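Local coordinates for protein neural CELL adhesion molecule 1,140 KDA isoform (Homo sapiens, PDB 2VKW) that probably mediates adhesion between neural cells as a cell-surface adhesion receptor, here represented by its two tandem fibronectin type III domains, at residues 19-24 with 106-111; 114-119 with 127-132. All coordinates share one frame; numbering follows the deposited sequence.

Contact 1. Residues 19-24 with 106-111; sequences PYSSTA and PVREPS
Tyr-20 reaches out of the turn between strands 13-19 and 24-29 and ends against the backbone and side chains of 108-111. Its ring is carried across by a first torsion of -156°, which sets CG anti to the backbone N. At the far end OH donates a hydrogen bond of 2.7 Å to Glu-109 O, a carbonyl lying near the ring plane at the edge; the hydroxyl oxygen sits 44° above the carbonyl plane, away from the usual lone-pair direction. One face of the ring takes Ser-111 CB, 4.2 Å above the plane and displaced toward the rim.

Arg-108 crosses the tyrosine at about a right angle. Its guanidinium plane is turned 38° from the ring plane, and Tyr-20 CE1 lies over one guanidinium face near the rim. Although Arg-108 NE comes within 3.0 Å of Tyr-20 OH, the angle is too poor for a hydrogen bond. The chain bends at chi3, and NE and NH2 grip the Glu-109 carboxylate side-on in a salt bridge with two hydrogen bonds, Arg-108 NE to Glu-109 OE1 at 2.8 Å and Arg-108 NH2 to Glu-109 OE2 at 2.9 Å. With NH1 bound to Gln-105 OE1 as well, the rotation of the group is fixed.

Next along the turn, Ser-21 OG gives its hydrogen bond to Pro-106 O at 2.8 Å and rests on the aliphatic CG of Arg-108. Asp-134 of the second domain accepts bonds from Ser-22 and Thr-23, extending this polar surface.

Two side-chain hydroxyls of the first domain thus bond to main-chain carbonyls of the interdomain linker. With the arginine already paired to its neighbouring glutamate, these two directed bonds would restrain the linker against the turn.

Contact 2. Residues 114-119 with 127-132; sequences KLEGQM and KVNLIK
Leu-115 and Leu-130 lie side by side and point the same way, their CD2 methyls only 3.3 Å apart, tighter than normal van der Waals contact. The same Leu-115 CD2 also meets Val-128 CG1 at 3.7 Å. On the opposite face Ile-131 CB packs on Lys-114 CB, while Ile-131 CD1, carried by a CG1 anti to the carbonyl carbon (chi1 -58°), reaches Glu-116 OE2 at 3.3 Å and Glu-116 CB at 3.5 Å. Gln-118 and Lys-127 run alongside each other further down this face.

Between the two faces runs the antiparallel ladder of the hairpin that opens the second fibronectin type III domain. Glu-116 and Asn-129 form a reciprocal hydrogen-bonded pair, Glu-116 N to Asn-129 O, 2.9 Å, and Asn-129 N to Glu-116 O, 2.7 Å; Gln-118 and Lys-127 form the next. Between them Gly-117 and Val-128 make a non-hydrogen-bonded pair, with Gly-117 CA 3.2 Å from Lys-127 O in a CA-H...O contact. Lys-114 N bonds weakly to Ile-131 O; the return bond is shorter but bent.

Further out, Phe-196 and Val-182 of the facing sheet receive the leucine and valine side in the sandwich core. Strand 166-169 continues the sheet beyond 127-131. The second subunit meets strand 114-119 through backbone bonds at Gly-117 and covers the Glu-116 face: its Arg-199 forms a salt bridge with Glu-116 OE1, and its Thr-200 O and Asn-175 OD1 accept bonds from Gln-118 NE2.

How the contacts relate
From the N terminus, the chain first lays down strand 13-19 and the turn 19-24, then builds the rest of the first domain before 106-111 returns to that turn. Contact 1 therefore closes a long loop, 81 residues between its segments, and pins the linker against the first domain. Contact 2 follows in series, without nesting or crossing: strand 114-119 starts three residues after the linker segment, and a connection of seven residues brings back 127-132. Their centres are about 21 Å apart. Just beyond contact 2 the chain returns to the linker, where Asp-134 O bonds to Ser-111 OG, so the outgoing end of the hairpin joins the region of contact 1.

Contact 1. Residues 19-24 with 106-111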
ATOM      1  N   PRO A  19     -16.176  -3.088   5.914  1.00 17.88           N
ATOM      2  CA  PRO A  19     -16.477  -4.218   5.043  1.00 16.21           C
ATOM      3  C   PRO A  19     -16.490  -3.950   3.549  1.00 15.91           C
ATOM      4  O   PRO A  19     -16.653  -2.819   3.103  1.00 12.99           O
ATOM      5  CB  PRO A  19     -17.848  -4.643   5.530  1.00 17.79           C
ATOM      6  CG  PRO A  19     -18.503  -3.323   5.785  1.00 17.12           C
ATOM      7  CD  PRO A  19     -17.417  -2.505   6.465  1.00 16.80           C
ATOM      8  N   TYR A  20     -16.301  -5.018   2.782  1.00 16.45           N
ATOM      9  CA  TYR A  20     -16.379  -4.934   1.342  1.00 16.94           C
ATOM     10  C   TYR A  20     -17.488  -5.937   1.005  1.00 16.84           C
ATOM     11  O   TYR A  20     -18.384  -6.164   1.823  1.00 14.80           O
ATOM     12  CB  TYR A  20     -15.046  -5.296   0.667  1.00 20.42           C
ATOM     13  CG  TYR A  20     -14.908  -4.671  -0.718  1.00 23.58           C
ATOM     14  CD1 TYR A  20     -14.853  -3.281  -0.878  1.00 24.28           C
ATOM     15  CD2 TYR A  20     -14.911  -5.461  -1.872  1.00 23.28           C
ATOM     16  CE1 TYR A  20     -14.817  -2.696  -2.152  1.00 22.38           C
ATOM     17  CE2 TYR A  20     -14.873  -4.891  -3.147  1.00 21.18           C
ATOM     18  CZ  TYR A  20     -14.831  -3.511  -3.281  1.00 24.43           C
ATOM     19  OH  TYR A  20     -14.839  -2.951  -4.541  1.00 21.24           O
ATOM     20  N   SER A  21     -17.444  -6.547  -0.170  1.00 16.19           N
ATOM     21  CA  SER A  21     -18.494  -7.474  -0.561  1.00 14.86           C
ATOM     22  C   SER A  21     -18.400  -8.855   0.073  1.00 15.86           C
ATOM     23  O   SER A  21     -19.402  -9.400   0.540  1.00 16.75           O
ATOM     24  CB  SER A  21     -18.498  -7.629  -2.077  1.00 16.16           C
ATOM     25  OG  SER A  21     -18.548  -6.366  -2.704  1.00 18.70           O
ATOM     26  N   SER A  22     -17.203  -9.422   0.088  1.00 14.93           N
ATOM     27  CA  SER A  22     -17.018 -10.751   0.642  1.00 16.01           C
ATOM     28  C   SER A  22     -15.927 -10.815   1.694  1.00 15.63           C
ATOM     29  O   SER A  22     -15.476 -11.903   2.064  1.00 15.63           O
ATOM     30  CB  SER A  22     -16.706 -11.734  -0.484  1.00 15.62           C
ATOM     31  OG  SER A  22     -15.523 -11.355  -1.162  1.00 20.86           O
ATOM     32  N   THR A  23     -15.507  -9.652   2.178  1.00 14.72           N
ATOM     33  CA  THR A  23     -14.464  -9.577   3.196  1.00 15.03           C
ATOM     34  C   THR A  23     -14.711  -8.356   4.077  1.00 15.88           C
ATOM     35  O   THR A  23     -15.565  -7.521   3.773  1.00 15.43           O
ATOM     36  CB  THR A  23     -13.054  -9.427   2.560  1.00 16.70           C
ATOM     37  OG1 THR A  23     -12.978  -8.177   1.867  1.00 15.80           O
ATOM     38  CG2 THR A  23     -12.775 -10.559   1.571  1.00 16.47           C
ATOM     39  N   ALA A  24     -13.959  -8.257   5.169  1.00 15.21           N
ATOM     40  CA  ALA A  24     -14.084  -7.126   6.076  1.00 15.21           C
ATOM     41  C   ALA A  24     -12.805  -6.878   6.874  1.00 15.13           C
ATOM     42  O   ALA A  24     -12.165  -7.816   7.353  1.00 13.84           O
ATOM     43  CB  ALA A  24     -15.245  -7.347   7.019  1.00 15.25           C
ATOM     44  N   PRO A 106     -22.823  -4.718  -1.145  1.00 17.37           N
ATOM     45  CA  PRO A 106     -23.393  -5.606  -2.163  1.00 16.64           C
ATOM     46  C   PRO A 106     -22.293  -5.934  -3.180  1.00 15.37           C
ATOM     47  O   PRO A 106     -21.159  -5.470  -3.053  1.00 12.74           O
ATOM     48  CB  PRO A 106     -24.512  -4.764  -2.775  1.00 16.37           C
ATOM     49  CG  PRO A 106     -23.957  -3.375  -2.677  1.00 18.28           C
ATOM     50  CD  PRO A 106     -23.366  -3.354  -1.267  1.00 17.32           C
ATOM     51  N   VAL A 107     -22.633  -6.738  -4.179  1.00 15.85           N
ATOM     52  CA  VAL A 107     -21.694  -7.124  -5.218  1.00 15.33           C
ATOM     53  C   VAL A 107     -21.265  -5.902  -6.034  1.00 16.42           C
ATOM     54  O   VAL A 107     -22.111  -5.106  -6.456  1.00 16.01           O
ATOM     55  CB  VAL A 107     -22.341  -8.162  -6.148  1.00 16.41           C
ATOM     56  CG1 VAL A 107     -21.435  -8.451  -7.330  1.00 12.85           C
ATOM     57  CG2 VAL A 107     -22.634  -9.434  -5.358  1.00 14.18           C
ATOM     58  N   ARG A 108     -19.956  -5.758  -6.248  1.00 14.22           N
ATOM     59  CA  ARG A 108     -19.410  -4.637  -7.012  1.00 14.13           C
ATOM     60  C   ARG A 108     -18.081  -4.986  -7.685  1.00 13.44           C
ATOM     61  O   ARG A 108     -17.785  -6.159  -7.901  1.00 10.59           O
ATOM     62  CB  ARG A 108     -19.218  -3.433  -6.096  1.00 16.50           C
ATOM     63  CG  ARG A 108     -18.368  -3.715  -4.878  1.00 17.47           C
ATOM     64  CD  ARG A 108     -18.328  -2.493  -3.970  1.00 21.96           C
ATOM     65  NE  ARG A 108     -17.481  -1.431  -4.505  1.00 21.76           N
ATOM     66  CZ  ARG A 108     -17.314  -0.250  -3.923  1.00 24.77           C
ATOM     67  NH1 ARG A 108     -17.941   0.027  -2.789  1.00 22.41           N
ATOM     68  NH2 ARG A 108     -16.509   0.650  -4.464  1.00 27.42           N
ATOM     69  N   GLU A 109     -17.290  -3.967  -8.025  1.00 12.88           N
ATOM     70  CA  GLU A 109     -16.002  -4.202  -8.670  1.00 14.76           C
ATOM     71  C   GLU A 109     -15.053  -4.841  -7.646  1.00 13.80           C
ATOM     72  O   GLU A 109     -15.285  -4.764  -6.440  1.00 15.59           O
ATOM     73  CB  GLU A 109     -15.401  -2.895  -9.225  1.00 13.72           C
ATOM     74  CG  GLU A 109     -14.733  -2.011  -8.192  1.00 16.30           C
ATOM     75  CD  GLU A 109     -15.713  -1.160  -7.433  1.00 16.49           C
ATOM     76  OE1 GLU A 109     -16.874  -1.592  -7.279  1.00 10.14           O
ATOM     77  OE2 GLU A 109     -15.311  -0.067  -6.981  1.00 18.11           O
ATOM     78  N   PRO A 110     -13.977  -5.486  -8.115  1.00 14.16           N
ATOM     79  CA  PRO A 110     -13.048  -6.121  -7.176  1.00 14.55           C
ATOM     80  C   PRO A 110     -12.195  -5.105  -6.435  1.00 15.80           C
ATOM     81  O   PRO A 110     -12.080  -3.957  -6.854  1.00 14.22           O
ATOM     82  CB  PRO A 110     -12.192  -7.021  -8.074  1.00 12.71           C
ATOM     83  CG  PRO A 110     -12.994  -7.136  -9.371  1.00 15.85           C
ATOM     84  CD  PRO A 110     -13.590  -5.768  -9.505  1.00 12.46           C
ATOM     85  N   SER A 111     -11.604  -5.526  -5.324  1.00 16.30           N
ATOM     86  CA  SER A 111     -10.732  -4.635  -4.578  1.00 17.25           C
ATOM     87  C   SER A 111      -9.374  -4.831  -5.256  1.00 16.48           C
ATOM     88  O   SER A 111      -9.197  -5.803  -6.000  1.00 13.77           O
ATOM     89  CB  SER A 111     -10.670  -5.046  -3.101  1.00 18.05           C
ATOM     90  OG  SER A 111      -9.903  -6.223  -2.927  1.00 26.16           O
TER

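Contact 2. Residues 114-119 with 127-132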
ATOM      1  N   LYS A 114      -3.524  -8.286  -4.663  1.00 18.82           N
ATOM      2  CA  LYS A 114      -2.330  -8.357  -3.841  1.00 21.87           C
ATOM      3  C   LYS A 114      -1.229  -8.871  -4.761  1.00 20.45           C
ATOM      4  O   LYS A 114      -1.420  -9.859  -5.474  1.00 18.76           O
ATOM      5  CB  LYS A 114      -2.573  -9.322  -2.675  1.00 26.04           C
ATOM      6  CG  LYS A 114      -1.649  -9.135  -1.487  1.00 31.46           C
ATOM      7  CD  LYS A 114      -2.248  -9.774  -0.235  1.00 34.88           C
ATOM      8  CE  LYS A 114      -1.391  -9.494   1.000  1.00 39.28           C
ATOM      9  NZ  LYS A 114      -2.077  -9.891   2.270  1.00 40.42           N
ATOM     10  N   LEU A 115      -0.079  -8.203  -4.745  1.00 18.91           N
ATOM     11  CA  LEU A 115       1.022  -8.588  -5.618  1.00 18.70           C
ATOM     12  C   LEU A 115       2.233  -9.200  -4.917  1.00 19.94           C
ATOM     13  O   LEU A 115       2.795  -8.623  -3.986  1.00 19.47           O
ATOM     14  CB  LEU A 115       1.454  -7.373  -6.437  1.00 18.20           C
ATOM     15  CG  LEU A 115       0.309  -6.771  -7.251  1.00 18.41           C
ATOM     16  CD1 LEU A 115       0.762  -5.479  -7.896  1.00 16.68           C
ATOM     17  CD2 LEU A 115      -0.151  -7.782  -8.306  1.00 18.65           C
ATOM     18  N   GLU A 116       2.640 -10.372  -5.391  1.00 19.23           N
ATOM     19  CA  GLU A 116       3.776 -11.072  -4.819  1.00 20.78           C
ATOM     20  C   GLU A 116       4.791 -11.395  -5.907  1.00 20.16           C
ATOM     21  O   GLU A 116       4.617 -12.349  -6.659  1.00 21.47           O
ATOM     22  CB  GLU A 116       3.307 -12.364  -4.155  1.00 20.03           C
ATOM     23  CG  GLU A 116       4.381 -13.059  -3.348  1.00 21.38           C
ATOM     24  CD  GLU A 116       3.925 -14.408  -2.838  1.00 22.26           C
ATOM     25  OE1 GLU A 116       4.305 -15.428  -3.446  1.00 22.18           O
ATOM     26  OE2 GLU A 116       3.174 -14.443  -1.837  1.00 23.39           O
ATOM     27  N   GLY A 117       5.852 -10.601  -5.983  1.00 19.86           N
ATOM     28  CA  GLY A 117       6.861 -10.827  -6.996  1.00 19.87           C
ATOM     29  C   GLY A 117       7.942 -11.816  -6.592  1.00 20.67           C
ATOM     30  O   GLY A 117       8.328 -11.907  -5.427  1.00 20.62           O
ATOM     31  N   GLN A 118       8.416 -12.576  -7.568  1.00 19.81           N
ATOM     32  CA  GLN A 118       9.473 -13.549  -7.348  1.00 22.17           C
ATOM     33  C   GLN A 118      10.592 -13.102  -8.284  1.00 22.65           C
ATOM     34  O   GLN A 118      10.483 -13.240  -9.502  1.00 18.61           O
ATOM     35  CB  GLN A 118       8.974 -14.957  -7.702  1.00 22.20           C
ATOM     36  CG  GLN A 118      10.014 -16.055  -7.554  1.00 24.74           C
ATOM     37  CD  GLN A 118       9.411 -17.461  -7.581  1.00 26.41           C
ATOM     38  OE1 GLN A 118       8.449 -17.725  -8.301  1.00 25.90           O
ATOM     39  NE2 GLN A 118       9.992 -18.372  -6.800  1.00 27.37           N
ATOM     40  N   MET A 119      11.652 -12.535  -7.712  1.00 25.94           N
ATOM     41  CA  MET A 119      12.765 -12.034  -8.515  1.00 29.56           C
ATOM     42  C   MET A 119      13.372 -13.131  -9.363  1.00 29.35           C
ATOM     43  O   MET A 119      13.535 -14.259  -8.910  1.00 28.84           O
ATOM     44  CB  MET A 119      13.857 -11.414  -7.629  1.00 32.32           C
ATOM     45  CG  MET A 119      13.400 -10.242  -6.761  1.00 36.19           C
ATOM     46  SD  MET A 119      12.560  -8.920  -7.675  1.00 40.09           S
ATOM     47  CE  MET A 119      10.866  -9.467  -7.486  1.00 39.85           C
ATOM     48  N   LYS A 127       8.487 -12.612 -11.745  1.00 22.83           N
ATOM     49  CA  LYS A 127       7.204 -13.281 -11.835  1.00 21.66           C
ATOM     50  C   LYS A 127       6.346 -12.615 -10.783  1.00 20.57           C
ATOM     51  O   LYS A 127       6.705 -12.613  -9.604  1.00 20.31           O
ATOM     52  CB  LYS A 127       7.335 -14.771 -11.522  1.00 22.30           C
ATOM     53  CG  LYS A 127       6.008 -15.530 -11.587  1.00 23.26           C
ATOM     54  CD  LYS A 127       6.174 -16.990 -11.187  1.00 20.63           C
ATOM     55  CE  LYS A 127       4.886 -17.765 -11.381  1.00 20.69           C
ATOM     56  NZ  LYS A 127       5.030 -19.172 -10.931  1.00 24.10           N
ATOM     57  N   VAL A 128       5.233 -12.030 -11.211  1.00 19.06           N
ATOM     58  CA  VAL A 128       4.321 -11.370 -10.286  1.00 19.58           C
ATOM     59  C   VAL A 128       3.116 -12.271 -10.021  1.00 20.62           C
ATOM     60  O   VAL A 128       2.238 -12.398 -10.873  1.00 20.81           O
ATOM     61  CB  VAL A 128       3.811 -10.029 -10.859  1.00 19.94           C
ATOM     62  CG1 VAL A 128       2.794  -9.411  -9.912  1.00 20.64           C
ATOM     63  CG2 VAL A 128       4.976  -9.075 -11.068  1.00 19.81           C
ATOM     64  N   ASN A 129       3.080 -12.907  -8.850  1.00 20.79           N
ATOM     65  CA  ASN A 129       1.959 -13.778  -8.504  1.00 21.01           C
ATOM     66  C   ASN A 129       0.812 -12.911  -8.000  1.00 21.62           C
ATOM     67  O   ASN A 129       1.007 -12.035  -7.163  1.00 22.23           O
ATOM     68  CB  ASN A 129       2.351 -14.788  -7.412  1.00 20.44           C
ATOM     69  CG  ASN A 129       3.405 -15.783  -7.874  1.00 21.37           C
ATOM     70  OD1 ASN A 129       4.530 -15.786  -7.368  1.00 23.78           O
ATOM     71  ND2 ASN A 129       3.046 -16.634  -8.834  1.00 19.90           N
ATOM     72  N   LEU A 130      -0.385 -13.156  -8.509  1.00 23.12           N
ATOM     73  CA  LEU A 130      -1.551 -12.385  -8.098  1.00 24.82           C
ATOM     74  C   LEU A 130      -2.271 -13.085  -6.947  1.00 26.73           C
ATOM     75  O   LEU A 130      -3.064 -14.003  -7.164  1.00 27.50           O
ATOM     76  CB  LEU A 130      -2.489 -12.206  -9.289  1.00 22.58           C
ATOM     77  CG  LEU A 130      -1.751 -11.673 -10.524  1.00 23.37           C
ATOM     78  CD1 LEU A 130      -2.657 -11.712 -11.739  1.00 22.84           C
ATOM     79  CD2 LEU A 130      -1.263 -10.264 -10.256  1.00 22.60           C
ATOM     80  N   ILE A 131      -1.970 -12.650  -5.723  1.00 28.43           N
ATOM     81  CA  ILE A 131      -2.573 -13.209  -4.516  1.00 30.52           C
ATOM     82  C   ILE A 131      -4.047 -12.820  -4.425  1.00 31.95           C
ATOM     83  O   ILE A 131      -4.418 -11.657  -4.624  1.00 31.86           O
ATOM     84  CB  ILE A 131      -1.846 -12.713  -3.256  1.00 32.16           C
ATOM     85  CG1 ILE A 131      -0.372 -13.101  -3.324  1.00 31.68           C
ATOM     86  CG2 ILE A 131      -2.494 -13.300  -2.013  1.00 31.36           C
ATOM     87  CD1 ILE A 131       0.448 -12.564  -2.176  1.00 35.53           C
ATOM     88  N   LYS A 132      -4.880 -13.802  -4.108  1.00 33.15           N
ATOM     89  CA  LYS A 132      -6.323 -13.604  -4.027  1.00 34.61           C
ATOM     90  C   LYS A 132      -6.789 -12.550  -3.024  1.00 32.75           C
ATOM     91  O   LYS A 132      -6.507 -12.647  -1.833  1.00 33.82           O
ATOM     92  CB  LYS A 132      -7.005 -14.942  -3.710  1.00 37.21           C
ATOM     93  CG  LYS A 132      -8.352 -15.137  -4.398  1.00 41.49           C
ATOM     94  CD  LYS A 132      -8.196 -15.099  -5.920  1.00 43.84           C
ATOM     95  CE  LYS A 132      -9.527 -15.287  -6.642  1.00 44.19           C
ATOM     96  NZ  LYS A 132      -9.372 -15.185  -8.125  1.00 43.42           N
TER